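Local coordinates for protein AxyAgu115A (Amphibacillus xylanus NBRC 15112, PDB 6NPS) that probably removes glucuronic acid side groups from xylan as a family GH115 alpha-glucuronidase, at residues A[418-423]-A[519-524]. The protein carries 3 engineered substitutions. Residues are numbered along the deposited sequence; the frame is centred on the assembly and turned at random.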
ATOM      1  N   VAL A 418      -0.018  -5.032 -21.749  1.00 29.67           N
ATOM      2  CA  VAL A 418       0.576  -6.211 -21.105  1.00 33.81           C
ATOM      3  C   VAL A 418       0.544  -7.343 -22.139  1.00 31.10           C
ATOM      4  O   VAL A 418      -0.516  -7.635 -22.713  1.00 34.33           O
ATOM      5  CB  VAL A 418      -0.190  -6.692 -19.834  1.00 35.17           C
ATOM      6  CG1 VAL A 418       0.622  -7.818 -19.081  1.00 30.09           C
ATOM      7  CG2 VAL A 418      -0.561  -5.514 -18.885  1.00 37.70           C
ATOM      8  N   SER A 419       1.662  -8.031 -22.301  1.00 29.56           N
ATOM      9  CA  SER A 419       1.722  -9.144 -23.234  1.00 29.73           C
ATOM     10  C   SER A 419       0.871 -10.298 -22.719  1.00 31.17           C
ATOM     11  O   SER A 419       0.561 -10.394 -21.531  1.00 29.79           O
ATOM     12  CB  SER A 419       3.165  -9.616 -23.437  1.00 25.04           C
ATOM     13  OG  SER A 419       4.005  -8.535 -23.830  1.00 31.30           O
ATOM     14  N   TYR A 420       0.469 -11.171 -23.642  1.00 26.81           N
ATOM     15  CA  TYR A 420      -0.170 -12.421 -23.263  1.00 28.73           C
ATOM     16  C   TYR A 420       0.333 -13.495 -24.212  1.00 32.69           C
ATOM     17  O   TYR A 420       0.078 -13.469 -25.438  1.00 31.97           O
ATOM     18  CB  TYR A 420      -1.699 -12.318 -23.252  1.00 28.28           C
ATOM     19  CG  TYR A 420      -2.350 -11.830 -24.516  1.00 27.39           C
ATOM     20  CD1 TYR A 420      -2.345 -10.475 -24.864  1.00 26.94           C
ATOM     21  CD2 TYR A 420      -3.038 -12.724 -25.321  1.00 29.11           C
ATOM     22  CE1 TYR A 420      -2.950 -10.049 -26.032  1.00 28.54           C
ATOM     23  CE2 TYR A 420      -3.643 -12.318 -26.487  1.00 30.47           C
ATOM     24  CZ  TYR A 420      -3.609 -10.986 -26.832  1.00 31.55           C
ATOM     25  OH  TYR A 420      -4.235 -10.616 -27.995  1.00 29.41           O
ATOM     26  N   GLU A 421       1.101 -14.419 -23.648  1.00 32.25           N
ATOM     27  CA  GLU A 421       1.846 -15.341 -24.495  1.00 36.35           C
ATOM     28  C   GLU A 421       2.059 -16.705 -23.863  1.00 37.56           C
ATOM     29  O   GLU A 421       2.827 -17.488 -24.426  1.00 39.43           O
ATOM     30  CB  GLU A 421       3.256 -14.787 -24.839  1.00 41.77           C
ATOM     31  CG  GLU A 421       3.361 -13.322 -25.222  1.00 50.32           C
ATOM     32  CD  GLU A 421       4.802 -12.915 -25.564  1.00 56.30           C
ATOM     33  OE1 GLU A 421       5.401 -13.536 -26.474  1.00 57.71           O
ATOM     34  OE2 GLU A 421       5.335 -11.987 -24.916  1.00 57.03           O
ATOM     35  N   TRP A 422       1.458 -17.015 -22.709  1.00 31.29           N
ATOM     36  CA  TRP A 422       1.831 -18.237 -22.010  1.00 32.80           C
ATOM     37  C   TRP A 422       0.872 -19.391 -22.346  1.00 35.00           C
ATOM     38  O   TRP A 422       1.270 -20.408 -22.925  1.00 36.22           O
ATOM     39  CB  TRP A 422       1.850 -17.938 -20.499  1.00 30.96           C
ATOM     40  CG  TRP A 422       2.129 -19.117 -19.636  1.00 29.81           C
ATOM     41  CD1 TRP A 422       3.154 -20.001 -19.766  1.00 34.22           C
ATOM     42  CD2 TRP A 422       1.375 -19.528 -18.500  1.00 27.92           C
ATOM     43  NE1 TRP A 422       3.091 -20.946 -18.772  1.00 34.19           N
ATOM     44  CE2 TRP A 422       2.001 -20.686 -17.981  1.00 33.72           C
ATOM     45  CE3 TRP A 422       0.221 -19.040 -17.884  1.00 31.61           C
ATOM     46  CZ2 TRP A 422       1.517 -21.370 -16.865  1.00 38.32           C
ATOM     47  CZ3 TRP A 422      -0.283 -19.730 -16.764  1.00 34.11           C
ATOM     48  CH2 TRP A 422       0.371 -20.881 -16.265  1.00 37.11           C
ATOM     49  N   ILE A 423      -0.384 -19.247 -21.948  1.00 26.14           N
ATOM     50  CA  ILE A 423      -1.430 -20.238 -22.186  1.00 31.65           C
ATOM     51  C   ILE A 423      -2.622 -19.499 -22.764  1.00 30.77           C
ATOM     52  O   ILE A 423      -2.874 -18.347 -22.389  1.00 34.09           O
ATOM     53  CB  ILE A 423      -1.822 -20.971 -20.878  1.00 34.31           C
ATOM     54  CG1 ILE A 423      -0.692 -21.823 -20.357  1.00 37.79           C
ATOM     55  CG2 ILE A 423      -2.955 -21.945 -21.102  1.00 41.41           C
ATOM     56  CD1 ILE A 423      -1.140 -22.618 -19.131  1.00 39.89           C
ATOM     57  N   ASN A 519     -11.279 -12.849 -18.741  1.00 31.20           N
ATOM     58  CA  ASN A 519     -11.655 -11.720 -17.888  1.00 32.83           C
ATOM     59  C   ASN A 519     -10.431 -10.974 -17.346  1.00 30.50           C
ATOM     60  O   ASN A 519     -10.521  -9.764 -17.071  1.00 31.94           O
ATOM     61  CB  ASN A 519     -12.529 -12.198 -16.719  1.00 34.00           C
ATOM     62  CG  ASN A 519     -13.960 -12.398 -17.142  1.00 41.39           C
ATOM     63  OD1 ASN A 519     -14.317 -12.017 -18.260  1.00 36.61           O
ATOM     64  ND2 ASN A 519     -14.807 -12.971 -16.251  1.00 38.00           N
ATOM     65  N   ARG A 520      -9.306 -11.669 -17.151  1.00 29.89           N
ATOM     66  CA  ARG A 520      -8.038 -11.002 -16.787  1.00 28.04           C
ATOM     67  C   ARG A 520      -6.937 -11.949 -17.222  1.00 33.19           C
ATOM     68  O   ARG A 520      -6.757 -12.996 -16.584  1.00 35.47           O
ATOM     69  CB  ARG A 520      -7.965 -10.749 -15.289  1.00 27.83           C
ATOM     70  CG  ARG A 520      -6.748  -9.935 -14.835  1.00 28.78           C
ATOM     71  CD  ARG A 520      -6.898  -8.534 -15.435  1.00 29.40           C
ATOM     72  NE  ARG A 520      -5.981  -7.618 -14.849  1.00 32.48           N
ATOM     73  CZ  ARG A 520      -6.196  -6.331 -14.653  1.00 32.33           C
ATOM     74  NH1 ARG A 520      -7.352  -5.765 -14.979  1.00 29.40           N
ATOM     75  NH2 ARG A 520      -5.232  -5.618 -14.107  1.00 33.73           N
ATOM     76  N   ARG A 521      -6.205 -11.603 -18.301  1.00 29.46           N
ATOM     77  CA  ARG A 521      -5.256 -12.550 -18.859  1.00 30.17           C
ATOM     78  C   ARG A 521      -4.113 -12.804 -17.858  1.00 32.07           C
ATOM     79  O   ARG A 521      -3.843 -11.979 -16.977  1.00 30.97           O
ATOM     80  CB  ARG A 521      -4.734 -12.005 -20.190  1.00 31.81           C
ATOM     81  CG  ARG A 521      -5.837 -11.888 -21.266  1.00 31.20           C
ATOM     82  CD  ARG A 521      -5.155 -11.667 -22.613  1.00 34.81           C
ATOM     83  NE  ARG A 521      -5.994 -11.063 -23.647  1.00 38.59           N
ATOM     84  CZ  ARG A 521      -6.630 -11.750 -24.596  1.00 38.88           C
ATOM     85  NH1 ARG A 521      -6.563 -13.088 -24.618  1.00 34.53           N
ATOM     86  NH2 ARG A 521      -7.331 -11.111 -25.524  1.00 41.47           N
ATOM     87  N   PRO A 522      -3.473 -13.971 -17.939  1.00 32.01           N
ATOM     88  CA  PRO A 522      -2.576 -14.426 -16.850  1.00 34.00           C
ATOM     89  C   PRO A 522      -1.503 -13.440 -16.400  1.00 32.12           C
ATOM     90  O   PRO A 522      -1.368 -13.201 -15.194  1.00 32.08           O
ATOM     91  CB  PRO A 522      -1.931 -15.673 -17.474  1.00 35.34           C
ATOM     92  CG  PRO A 522      -2.946 -16.201 -18.384  1.00 39.27           C
ATOM     93  CD  PRO A 522      -3.775 -15.062 -18.889  1.00 34.47           C
ATOM     94  N   GLU A 523      -0.694 -12.916 -17.330  1.00 28.05           N
ATOM     95  CA  GLU A 523       0.407 -12.036 -16.961  1.00 31.67           C
ATOM     96  C   GLU A 523      -0.101 -10.764 -16.296  1.00 32.88           C
ATOM     97  O   GLU A 523       0.608 -10.149 -15.488  1.00 28.74           O
ATOM     98  CB  GLU A 523       1.238 -11.685 -18.220  1.00 33.49           C
ATOM     99  CG  GLU A 523       1.961 -12.874 -18.852  1.00 36.28           C
ATOM    100  CD  GLU A 523       1.153 -13.598 -19.975  1.00 42.32           C
ATOM    101  OE1 GLU A 523      -0.131 -13.593 -19.925  1.00 38.67           O
ATOM    102  OE2 GLU A 523       1.831 -14.180 -20.897  1.00 40.24           O
ATOM    103  N   ALA A 524      -1.313 -10.342 -16.644  1.00 26.61           N
ATOM    104  CA  ALA A 524      -1.920  -9.147 -16.081  1.00 31.08           C
ATOM    105  C   ALA A 524      -2.684  -9.417 -14.779  1.00 26.32           C
ATOM    106  O   ALA A 524      -3.208  -8.481 -14.190  1.00 29.34           O
ATOM    107  CB  ALA A 524      -2.901  -8.530 -17.098  1.00 30.86           C
TER
HETATM  108  O   HOH W   1      -1.569 -10.860 -20.021  1.00 45.49           O
HETATM  109  O   HOH W   2      -0.916 -15.776 -21.288  1.00 32.79           O
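In the loop that follows barrel strand 405-410, Tyr420 and Glu421 meet Arg521 and Glu523 of the loop leaving helix 500-519. The Arg521 guanidinium lies flat over one face of the Tyr420 ring, planes 13° apart, a cation-pi stack with Arg521 CZ 3.8 Å from the ring centroid. Nearer the backbone, Arg521 CD adds a CH-pi contact, 3.4 Å from Tyr420 CG; the Arg521 chain, extended from CG to NE, carries CD and the guanidinium along the ring. Arg521 NH1 is hydrogen-bonded to Ser425 OG, while Tyr420 OH bonds to the carbonyl of Asn386. A leucine in place of Tyr420 would probably leave the guanidinium without its aromatic platform and the Asn386 carbonyl without this hydroxyl. Strand 405-410 is the seventh of eight parallel TIM-barrel strands; the contact joins its beta-alpha loop to the loop after helix 500-519, which follows the last strand, 446-450. The Glu523 chain, bent at chi2 (92°), brings its carboxylate to the backbone of 418-423: Glu421 N donates to Glu523 OE2 on the syn side but tilted out of the carboxylate plane (2.9 Å, 159°). A water bonded to Glu523 OE1 (2.7 Å) accepts from Trp422 N. Pro522 CB meets the Trp422 ring edge at CE3, 4.0 Å away.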